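Local coordinates for Lmo2349 protein (Listeria monocytogenes, PDB 4GVO) that probably binds L-cystine or related amino acids outside the membrane and delivers them to an ABC transporter for uptake, at residues I42-F51 and T207-E215; Q76-E84 and T126-K135. One frame throughout, in Å; residues are numbered along the deposited sequence. Where two conformers were deposited one is given.

Contact 1. Residues I42-F51 and T207-E215. With NA (sodium ion), chain D.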
loop_
_atom_site.group_PDB
_atom_site.type_symbol
_atom_site.label_atom_id
_atom_site.label_comp_id
_atom_site.label_asym_id
_atom_site.label_seq_id
_atom_site.Cartn_x
_atom_site.Cartn_y
_atom_site.Cartn_z
ATOM N N ILE A 42 11.257 10.508 -10.241
ATOM C CA ILE A 42 10.634 10.482 -11.536
ATOM C C ILE A 42 10.502 11.889 -12.111
ATOM O O ILE A 42 10.840 12.137 -13.277
ATOM C CB ILE A 42 9.246 9.785 -11.445
ATOM C CG1 ILE A 42 9.456 8.294 -11.284
ATOM C CG2 ILE A 42 8.407 10.077 -12.652
ATOM C CD1 ILE A 42 8.225 7.546 -10.820
ATOM N N ASP A 43 10.064 12.826 -11.297
ATOM C CA ASP A 43 9.921 14.221 -11.726
ATOM C C ASP A 43 11.261 14.765 -12.255
ATOM O O ASP A 43 11.301 15.407 -13.304
ATOM C CB ASP A 43 9.404 15.047 -10.529
ATOM C CG ASP A 43 9.049 16.484 -10.853
ATOM O OD1 ASP A 43 9.034 16.882 -12.005
ATOM O OD2 ASP A 43 8.641 17.189 -9.910
ATOM N N LYS A 44 12.351 14.449 -11.555
ATOM C CA LYS A 44 13.658 14.928 -11.933
ATOM C C LYS A 44 14.032 14.468 -13.362
ATOM O O LYS A 44 14.719 15.183 -14.108
ATOM C CB LYS A 44 14.631 14.473 -10.839
ATOM C CG LYS A 44 16.094 14.668 -11.067
ATOM C CD LYS A 44 16.875 13.907 -10.000
ATOM C CE LYS A 44 16.470 14.314 -8.591
ATOM N NZ LYS A 44 17.042 13.393 -7.539
ATOM N N ARG A 45 13.564 13.279 -13.730
ATOM C CA ARG A 45 13.854 12.672 -14.981
ATOM C C ARG A 45 12.852 12.953 -16.080
ATOM O O ARG A 45 12.989 12.438 -17.211
ATOM C CB ARG A 45 14.048 11.161 -14.762
ATOM C CG ARG A 45 15.160 10.911 -13.756
ATOM C CD ARG A 45 15.487 9.454 -13.652
ATOM N NE ARG A 45 16.398 9.211 -12.520
ATOM C CZ ARG A 45 17.356 8.310 -12.526
ATOM N NH1 ARG A 45 17.545 7.540 -13.598
ATOM N NH2 ARG A 45 18.081 8.128 -11.457
ATOM N N LEU A 46 11.880 13.817 -15.807
ATOM C CA LEU A 46 10.848 14.177 -16.806
ATOM C C LEU A 46 10.779 15.694 -16.878
ATOM O O LEU A 46 9.981 16.337 -16.178
ATOM C CB LEU A 46 9.505 13.598 -16.367
ATOM C CG LEU A 46 9.366 12.063 -16.559
ATOM C CD1 LEU A 46 8.003 11.617 -15.992
ATOM C CD2 LEU A 46 9.524 11.591 -18.018
ATOM N N PRO A 47 11.642 16.289 -17.690
ATOM C CA PRO A 47 11.662 17.747 -17.741
ATOM C C PRO A 47 10.413 18.418 -18.306
ATOM O O PRO A 47 10.166 19.587 -18.009
ATOM C CB PRO A 47 12.898 18.046 -18.591
ATOM C CG PRO A 47 13.166 16.826 -19.380
ATOM C CD PRO A 47 12.679 15.674 -18.534
ATOM N N GLY A 48 9.579 17.655 -19.011
ATOM C CA GLY A 48 8.330 18.214 -19.525
ATOM C C GLY A 48 7.186 18.219 -18.531
ATOM O O GLY A 48 6.079 18.642 -18.847
ATOM N N TYR A 49 7.445 17.753 -17.310
ATOM C CA TYR A 49 6.399 17.630 -16.322
ATOM C C TYR A 49 6.913 18.197 -14.987
ATOM O O TYR A 49 8.113 18.165 -14.715
ATOM C CB TYR A 49 6.019 16.169 -16.128
ATOM C CG TYR A 49 5.361 15.555 -17.339
ATOM C CD1 TYR A 49 3.997 15.708 -17.563
ATOM C CD2 TYR A 49 6.094 14.878 -18.284
ATOM C CE1 TYR A 49 3.378 15.159 -18.684
ATOM C CE2 TYR A 49 5.483 14.317 -19.405
ATOM C CZ TYR A 49 4.116 14.438 -19.582
ATOM O OH TYR A 49 3.493 13.891 -20.671
ATOM N N LYS A 50 5.995 18.678 -14.166
ATOM C CA LYS A 50 6.282 19.079 -12.779
ATOM C C LYS A 50 5.273 18.356 -11.926
ATOM O O LYS A 50 4.107 18.511 -12.121
ATOM C CB LYS A 50 6.135 20.606 -12.591
ATOM C CG LYS A 50 6.443 21.144 -11.194
ATOM C CD LYS A 50 5.960 22.594 -11.021
ATOM C CE LYS A 50 4.601 22.700 -10.300
ATOM N NZ LYS A 50 3.664 23.670 -10.946
ATOM N N PHE A 51 5.744 17.603 -10.955
ATOM C CA PHE A 51 4.864 16.804 -10.101
ATOM C C PHE A 51 4.687 17.533 -8.790
ATOM O O PHE A 51 5.658 17.964 -8.155
ATOM C CB PHE A 51 5.448 15.413 -9.857
ATOM C CG PHE A 51 5.420 14.507 -11.061
ATOM C CD1 PHE A 51 6.268 14.697 -12.144
ATOM C CD2 PHE A 51 4.551 13.404 -11.123
ATOM C CE1 PHE A 51 6.238 13.864 -13.250
ATOM C CE2 PHE A 51 4.553 12.571 -12.238
ATOM C CZ PHE A 51 5.425 12.790 -13.278
ATOM N N THR A 207 -2.583 7.934 -21.071
ATOM C CA THR A 207 -1.619 7.010 -21.637
ATOM C C THR A 207 -0.243 7.596 -21.912
ATOM O O THR A 207 0.754 6.947 -21.675
ATOM C CB THR A 207 -2.192 6.320 -22.861
ATOM O OG1 THR A 207 -2.588 7.305 -23.818
ATOM C CG2 THR A 207 -3.394 5.428 -22.478
ATOM N N LYS A 208 -0.183 8.860 -22.279
ATOM C CA LYS A 208 1.094 9.490 -22.536
ATOM C C LYS A 208 1.856 9.637 -21.248
ATOM O O LYS A 208 3.036 9.278 -21.169
ATOM C CB LYS A 208 0.910 10.870 -23.252
ATOM C CG LYS A 208 2.206 11.622 -23.464
ATOM C CD LYS A 208 2.028 12.868 -24.306
ATOM C CE LYS A 208 3.342 13.628 -24.396
ATOM N NZ LYS A 208 3.177 14.914 -25.123
ATOM N N LEU A 209 1.194 10.166 -20.242
ATOM C CA LEU A 209 1.834 10.302 -18.915
ATOM C C LEU A 209 2.293 8.952 -18.369
ATOM O O LEU A 209 3.400 8.814 -17.843
ATOM C CB LEU A 209 0.899 10.987 -17.943
ATOM C CG LEU A 209 1.341 11.151 -16.495
ATOM C CD1 LEU A 209 2.629 11.971 -16.455
ATOM C CD2 LEU A 209 0.219 11.824 -15.700
ATOM N N SER A 210 1.451 7.929 -18.497
ATOM C CA SER A 210 1.815 6.591 -18.011
ATOM C C SER A 210 3.091 6.076 -18.679
ATOM O O SER A 210 3.986 5.510 -18.005
ATOM C CB SER A 210 0.643 5.633 -18.233
ATOM O OG SER A 210 0.869 4.441 -17.542
ATOM N N LYS A 211 3.183 6.271 -20.000
ATOM C CA LYS A 211 4.388 5.869 -20.732
ATOM C C LYS A 211 5.641 6.613 -20.244
ATOM O O LYS A 211 6.703 5.989 -20.104
ATOM C CB LYS A 211 4.172 6.077 -22.217
ATOM C CG LYS A 211 5.270 5.557 -23.112
ATOM C CD LYS A 211 4.935 5.837 -24.567
ATOM C CE LYS A 211 6.141 5.632 -25.474
ATOM N NZ LYS A 211 5.815 5.954 -26.903
ATOM N N LYS A 212 5.500 7.918 -19.999
ATOM C CA LYS A 212 6.603 8.747 -19.504
ATOM C C LYS A 212 7.044 8.263 -18.131
ATOM O O LYS A 212 8.245 8.150 -17.843
ATOM C CB LYS A 212 6.228 10.236 -19.497
ATOM C CG LYS A 212 5.992 10.829 -20.892
ATOM C CD LYS A 212 7.266 11.174 -21.606
ATOM C CE LYS A 212 6.973 11.896 -22.924
ATOM N NZ LYS A 212 8.232 12.292 -23.592
ATOM N N VAL A 213 6.085 7.995 -17.269
ATOM C CA VAL A 213 6.397 7.468 -15.939
ATOM C C VAL A 213 7.177 6.165 -16.063
ATOM O O VAL A 213 8.148 5.939 -15.332
ATOM C CB VAL A 213 5.093 7.321 -15.086
ATOM C CG1 VAL A 213 5.297 6.470 -13.811
ATOM C CG2 VAL A 213 4.562 8.710 -14.748
ATOM N N ASP A 214 6.730 5.260 -16.941
ATOM C CA ASP A 214 7.451 3.995 -17.165
ATOM C C ASP A 214 8.862 4.216 -17.665
ATOM O O ASP A 214 9.761 3.532 -17.218
ATOM C CB ASP A 214 6.719 3.093 -18.181
ATOM C CG ASP A 214 5.506 2.418 -17.602
ATOM O OD1 ASP A 214 5.585 2.121 -16.379
ATOM O OD2 ASP A 214 4.563 2.067 -18.389
ATOM N N GLU A 215 9.071 5.190 -18.541
ATOM C CA GLU A 215 10.418 5.498 -19.028
ATOM C C GLU A 215 11.310 5.956 -17.875
ATOM O O GLU A 215 12.425 5.478 -17.683
ATOM C CB GLU A 215 10.341 6.554 -20.138
ATOM C CG GLU A 215 9.772 6.026 -21.426
ATOM C CD GLU A 215 9.354 7.093 -22.443
ATOM O OE1 GLU A 215 9.430 8.314 -22.162
ATOM O OE2 GLU A 215 8.915 6.713 -23.551
HETATM NA NA NA D . 9.932 17.142 -14.016
HETATM O O HOH W 1 11.531 18.769 -13.852
#

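Contact 2. Residues Q76-E84 and T126-K135. With HIS (histidine), chain E.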
loop_
_atom_site.group_PDB
_atom_site.type_symbol
_atom_site.label_atom_id
_atom_site.label_comp_id
_atom_site.label_asym_id
_atom_site.label_seq_id
_atom_site.Cartn_x
_atom_site.Cartn_y
_atom_site.Cartn_z
ATOM N N GLN A 76 1.423 2.726 -2.643
ATOM C CA GLN A 76 1.607 1.266 -2.625
ATOM C C GLN A 76 0.403 0.545 -3.234
ATOM O O GLN A 76 -0.086 -0.462 -2.688
ATOM C CB GLN A 76 1.918 0.785 -1.228
ATOM C CG GLN A 76 3.310 1.192 -0.750
ATOM C CD GLN A 76 4.401 0.434 -1.469
ATOM O OE1 GLN A 76 4.394 -0.796 -1.487
ATOM N NE2 GLN A 76 5.320 1.166 -2.091
ATOM N N MET A 77 -0.104 1.051 -4.365
ATOM C CA MET A 77 -1.362 0.515 -4.897
ATOM C C MET A 77 -1.146 -0.802 -5.650
ATOM O O MET A 77 -0.449 -0.859 -6.671
ATOM C CB MET A 77 -2.052 1.523 -5.839
ATOM C CG MET A 77 -2.385 2.851 -5.148
ATOM S SD MET A 77 -3.460 2.713 -3.720
ATOM C CE MET A 77 -5.054 2.558 -4.529
ATOM N N GLU A 78 -1.809 -1.840 -5.133
ATOM C CA GLU A 78 -1.815 -3.157 -5.723
ATOM C C GLU A 78 -2.664 -3.221 -6.958
ATOM O O GLU A 78 -3.797 -2.730 -6.975
ATOM C CB GLU A 78 -2.342 -4.142 -4.682
ATOM C CG GLU A 78 -1.393 -4.382 -3.510
ATOM C CD GLU A 78 -2.136 -5.020 -2.322
ATOM O OE1 GLU A 78 -2.586 -6.185 -2.462
ATOM O OE2 GLU A 78 -2.308 -4.366 -1.277
ATOM N N LYS A 79 -2.168 -3.891 -8.001
ATOM C CA LYS A 79 -2.970 -4.123 -9.173
ATOM C C LYS A 79 -4.023 -5.180 -8.888
ATOM O O LYS A 79 -3.722 -6.222 -8.350
ATOM C CB LYS A 79 -2.119 -4.513 -10.364
ATOM C CG LYS A 79 -2.941 -4.651 -11.640
ATOM C CD LYS A 79 -2.195 -5.348 -12.750
ATOM C CE LYS A 79 -1.105 -4.489 -13.307
ATOM N NZ LYS A 79 -0.304 -5.321 -14.239
ATOM N N SER A 80 -5.254 -4.889 -9.218
ATOM C CA SER A 80 -6.370 -5.845 -9.143
ATOM C C SER A 80 -7.217 -5.685 -10.384
ATOM O O SER A 80 -7.278 -4.613 -10.974
ATOM C CB SER A 80 -7.238 -5.595 -7.925
ATOM O OG SER A 80 -7.932 -4.357 -7.997
ATOM N N LYS A 81 -7.930 -6.747 -10.730
ATOM C CA LYS A 81 -8.820 -6.661 -11.873
ATOM C C LYS A 81 -9.938 -5.637 -11.655
ATOM O O LYS A 81 -10.316 -4.914 -12.598
ATOM C CB LYS A 81 -9.317 -8.039 -12.243
ATOM C CG LYS A 81 -10.150 -8.701 -11.172
ATOM C CD LYS A 81 -10.708 -10.041 -11.635
ATOM C CE LYS A 81 -11.740 -10.604 -10.666
ATOM N NZ LYS A 81 -12.733 -9.625 -10.151
ATOM N N GLU A 82 -10.417 -5.485 -10.425
ATOM C CA GLU A 82 -11.424 -4.468 -10.098
ATOM C C GLU A 82 -10.929 -3.068 -10.379
ATOM O O GLU A 82 -11.627 -2.247 -10.995
ATOM C CB GLU A 82 -11.843 -4.586 -8.647
ATOM C CG GLU A 82 -12.650 -5.831 -8.384
ATOM C CD GLU A 82 -11.843 -7.122 -8.186
ATOM O OE1 GLU A 82 -10.580 -7.146 -8.287
ATOM O OE2 GLU A 82 -12.542 -8.148 -7.952
ATOM N N ARG A 83 -9.701 -2.783 -9.979
ATOM C CA ARG A 83 -9.135 -1.473 -10.231
ATOM C C ARG A 83 -8.806 -1.234 -11.695
ATOM O O ARG A 83 -9.021 -0.114 -12.177
ATOM C CB ARG A 83 -7.875 -1.286 -9.391
ATOM C CG ARG A 83 -8.192 -1.044 -7.925
ATOM C CD ARG A 83 -6.950 -1.064 -7.038
ATOM N NE ARG A 83 -7.265 -0.682 -5.670
ATOM C CZ ARG A 83 -6.415 -0.797 -4.673
ATOM N NH1 ARG A 83 -5.213 -1.313 -4.834
ATOM N NH2 ARG A 83 -6.782 -0.405 -3.474
ATOM N N GLU A 84 -8.357 -2.280 -12.412
ATOM C CA GLU A 84 -8.060 -2.147 -13.831
ATOM C C GLU A 84 -9.284 -1.894 -14.664
ATOM O O GLU A 84 -9.169 -1.347 -15.771
ATOM C CB GLU A 84 -7.424 -3.397 -14.415
ATOM C CG GLU A 84 -6.047 -3.679 -13.916
ATOM C CD GLU A 84 -5.107 -4.201 -14.978
ATOM O OE1 GLU A 84 -4.969 -5.422 -15.057
ATOM O OE2 GLU A 84 -4.520 -3.387 -15.749
ATOM N N THR A 126 -11.306 0.415 1.748
ATOM C CA THR A 126 -10.959 0.610 0.361
ATOM C C THR A 126 -9.685 -0.097 -0.056
ATOM O O THR A 126 -9.329 -0.058 -1.227
ATOM C CB THR A 126 -10.856 2.110 -0.038
ATOM O OG1 THR A 126 -9.603 2.661 0.348
ATOM C CG2 THR A 126 -12.038 2.925 0.534
ATOM N N SER A 127 -8.975 -0.745 0.883
ATOM C CA SER A 127 -7.729 -1.381 0.502
ATOM C C SER A 127 -7.995 -2.688 -0.298
ATOM O O SER A 127 -9.034 -3.357 -0.165
ATOM C CB SER A 127 -6.876 -1.751 1.701
ATOM O OG SER A 127 -7.471 -2.704 2.542
ATOM N N ASN A 128 -6.979 -3.090 -1.064
ATOM C CA ASN A 128 -7.055 -4.374 -1.733
ATOM C C ASN A 128 -7.198 -5.506 -0.714
ATOM O O ASN A 128 -7.934 -6.461 -0.946
ATOM C CB ASN A 128 -5.876 -4.580 -2.641
ATOM C CG ASN A 128 -6.078 -5.771 -3.569
ATOM O OD1 ASN A 128 -7.132 -5.868 -4.221
ATOM N ND2 ASN A 128 -5.098 -6.666 -3.622
ATOM N N GLY A 129 -6.521 -5.430 0.407
ATOM C CA GLY A 129 -6.610 -6.474 1.411
ATOM C C GLY A 129 -8.025 -6.630 1.937
ATOM O O GLY A 129 -8.479 -7.735 2.223
ATOM N N ALA A 130 -8.748 -5.520 2.093
ATOM C CA ALA A 130 -10.136 -5.615 2.497
ATOM C C ALA A 130 -10.970 -6.416 1.482
ATOM O O ALA A 130 -11.848 -7.171 1.884
ATOM C CB ALA A 130 -10.725 -4.202 2.737
ATOM N N LEU A 131 -10.739 -6.203 0.194
ATOM C CA LEU A 131 -11.421 -6.918 -0.860
ATOM C C LEU A 131 -11.087 -8.412 -0.837
ATOM O O LEU A 131 -11.968 -9.262 -0.984
ATOM C CB LEU A 131 -11.134 -6.272 -2.217
ATOM C CG LEU A 131 -11.791 -6.941 -3.420
ATOM C CD1 LEU A 131 -13.332 -6.847 -3.301
ATOM C CD2 LEU A 131 -11.276 -6.361 -4.721
ATOM N N VAL A 132 -9.795 -8.704 -0.680
ATOM C CA VAL A 132 -9.313 -10.078 -0.593
ATOM C C VAL A 132 -10.040 -10.761 0.569
ATOM O O VAL A 132 -10.559 -11.876 0.413
ATOM C CB VAL A 132 -7.772 -10.071 -0.394
ATOM C CG1 VAL A 132 -7.249 -11.433 0.082
ATOM C CG2 VAL A 132 -7.061 -9.584 -1.659
ATOM N N LEU A 133 -10.127 -10.121 1.733
ATOM C CA LEU A 133 -10.859 -10.694 2.847
ATOM C C LEU A 133 -12.362 -10.861 2.589
ATOM O O LEU A 133 -12.948 -11.846 2.969
ATOM C CB LEU A 133 -10.676 -9.842 4.111
ATOM C CG LEU A 133 -9.287 -9.814 4.742
ATOM C CD1 LEU A 133 -9.261 -8.641 5.754
ATOM C CD2 LEU A 133 -8.953 -11.200 5.343
ATOM N N LYS A 134 -12.970 -9.870 1.937
ATOM C CA LYS A 134 -14.389 -9.932 1.628
ATOM C C LYS A 134 -14.683 -11.160 0.774
ATOM O O LYS A 134 -15.674 -11.867 1.020
ATOM C CB LYS A 134 -14.831 -8.640 0.920
ATOM C CG LYS A 134 -16.302 -8.596 0.564
ATOM C CD LYS A 134 -16.689 -7.355 -0.236
ATOM C CE LYS A 134 -16.880 -6.124 0.652
ATOM N NZ LYS A 134 -17.959 -6.260 1.684
ATOM N N LYS A 135 -13.856 -11.393 -0.232
ATOM C CA LYS A 135 -14.096 -12.526 -1.117
ATOM C C LYS A 135 -13.951 -13.840 -0.368
ATOM O O LYS A 135 -14.719 -14.775 -0.594
ATOM C CB LYS A 135 -13.161 -12.472 -2.290
ATOM C CG LYS A 135 -13.470 -11.356 -3.268
ATOM C CD LYS A 135 -12.404 -11.333 -4.303
ATOM C CE LYS A 135 -12.705 -10.334 -5.395
ATOM N NZ LYS A 135 -11.583 -10.176 -6.336
HETATM N N HIS E . -1.484 -1.796 -0.886
HETATM C CA HIS E . -2.813 -1.201 -0.543
HETATM C C HIS E . -3.796 -1.285 -1.662
HETATM O O HIS E . -3.390 -1.605 -2.789
HETATM C CB HIS E . -2.644 0.249 -0.124
HETATM C CG HIS E . -2.327 0.390 1.334
HETATM N ND1 HIS E . -1.199 -0.114 1.855
HETATM C CD2 HIS E . -3.060 0.935 2.416
HETATM C CE1 HIS E . -1.202 0.107 3.195
HETATM N NE2 HIS E . -2.325 0.768 3.511
HETATM O OXT HIS E . -5.006 -1.049 -1.439
HETATM O O HOH W 2 -4.047 -4.050 0.832
HETATM O O HOH W 3 -8.420 -3.768 -5.391
HETATM O O HOH W 4 -8.574 2.168 -2.664
#

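Contact 1. Residues I42-F51 and T207-E215
Tyr49 lays its ring across helix 207-222, and three residues of that helix meet it at different points. Leu209 puts CD1 over one face, displaced toward the rim. CD1 lies 4.2 Å from the centroid of the Tyr49 ring and 21° off the ring normal, a CH-pi contact. The side chains of Lys212 and Tyr49 cross at about a right angle, with Lys212 CG 3.8 Å from Tyr49 CE2. Lys212 sets out toward the ring; a bend at chi2 (-80°) then leads its amine away. Lys208 passes the phenol end obliquely, with CE 3.7 Å from Tyr49 OH.

Leu46 packs on the same helix at Lys212. Its CD2 lies 3.7 Å from the backbone O of Lys212. Phe51 brings the CZ end of its ring to the helix, with CG2 of Val213 at the ring edge and Leu209 CD1 also near CZ. Ile42 CD1 reaches Val213 CG1 at 4.3 Å. No hydrogen bond joins the two segments; they meet by van der Waals packing, largely apolar.

Behind these side chains the backbone folds round a sodium ion. Asp43 O, Leu46 O and Tyr49 O bind it, with Asp43 OD1 at 2.2 Å from the sodium and one water. A type I turn from Leu46 to Tyr49 brings the last two carbonyls together. Asp43 OD2 accepts from Phe51 N at 3.1 Å, from above the carboxylate plane. One carboxylate thus ties helix 34-44 to both the ion and the strand.

Strand 49-55 runs parallel to strand 9-15, whose Ile11 touches Tyr49 and Phe51. Ile42 and Leu46 also pack on Ala216 further along helix 207-222, while Phe200 and Leu202 of strand 191-202 meet Val213 and Leu209.

Contact 2. Residues Q76-E84 and T126-K135
Glu78 meets Asn128 through OE1, which accepts from Asn128 ND2 at 2.8 Å. The bond is nearly straight (166°), but the amide comes from above the carboxylate, the two planes being 85° apart. Glu78 OE2 turns to the bound histidine, 2.7 Å from its N, and also accepts from a water held by Gly129 N. Glu78 N donates to the ligand O.

Ser80 caps helix 81-86, its OG accepting from Arg83 N. A water links this OG to Asn128 OD1, so both ends of the Asn128 amide are held from the first segment.

This is the ligand cleft of a family 3 solute-binding protein. Ser127 caps helix 128-139, its OG accepting from Ala130 N and also bonded to Ser124 O. The helix starts at the ligand carboxylate, and Asn128 N donates to OXT of the bound histidine. S-oxy cysteine occupies the same pocket.

Glu82 bends at chi2 (82°) and lays its carboxylate against Leu131 CD2. Its OE2 takes two lysines from opposite faces of the carboxylate plane: Lys81 NZ at 2.7 Å and Lys135 NZ at 2.8 Å.

Arg83 extends from CG to NE and carries its guanidinium to the ligand carboxylate. NH1 donates to ligand O and NH2 to OXT, each at 2.8 Å. NH1 also donates to Glu78 O. NH2 bonds weakly to Thr126 O (3.4 Å). Met77 CE and Asn128 CA cover opposite faces.

Contact 1 is mostly buried but lies far out, its centre about 22 Å from the centre of the chain. Contact 2 is only partly buried and sits nearer the middle, about 10 Å from that centre. Their nearest atoms are about 10 Å apart, and contact 2 is nested within the chain loop that contact 1 closes. They share no helix, but strand 191-202 neighbours both. Contact 1 joins its segments by largely apolar packing, and its sodium site uses the first segment alone. Contact 2 joins its segments by hydrogen bonds, a salt bridge and waters, and both segments hold the ligand. Its two lysines are solvent-exposed, unlike the buried Glu78, Arg83 and Asn128 round the ligand.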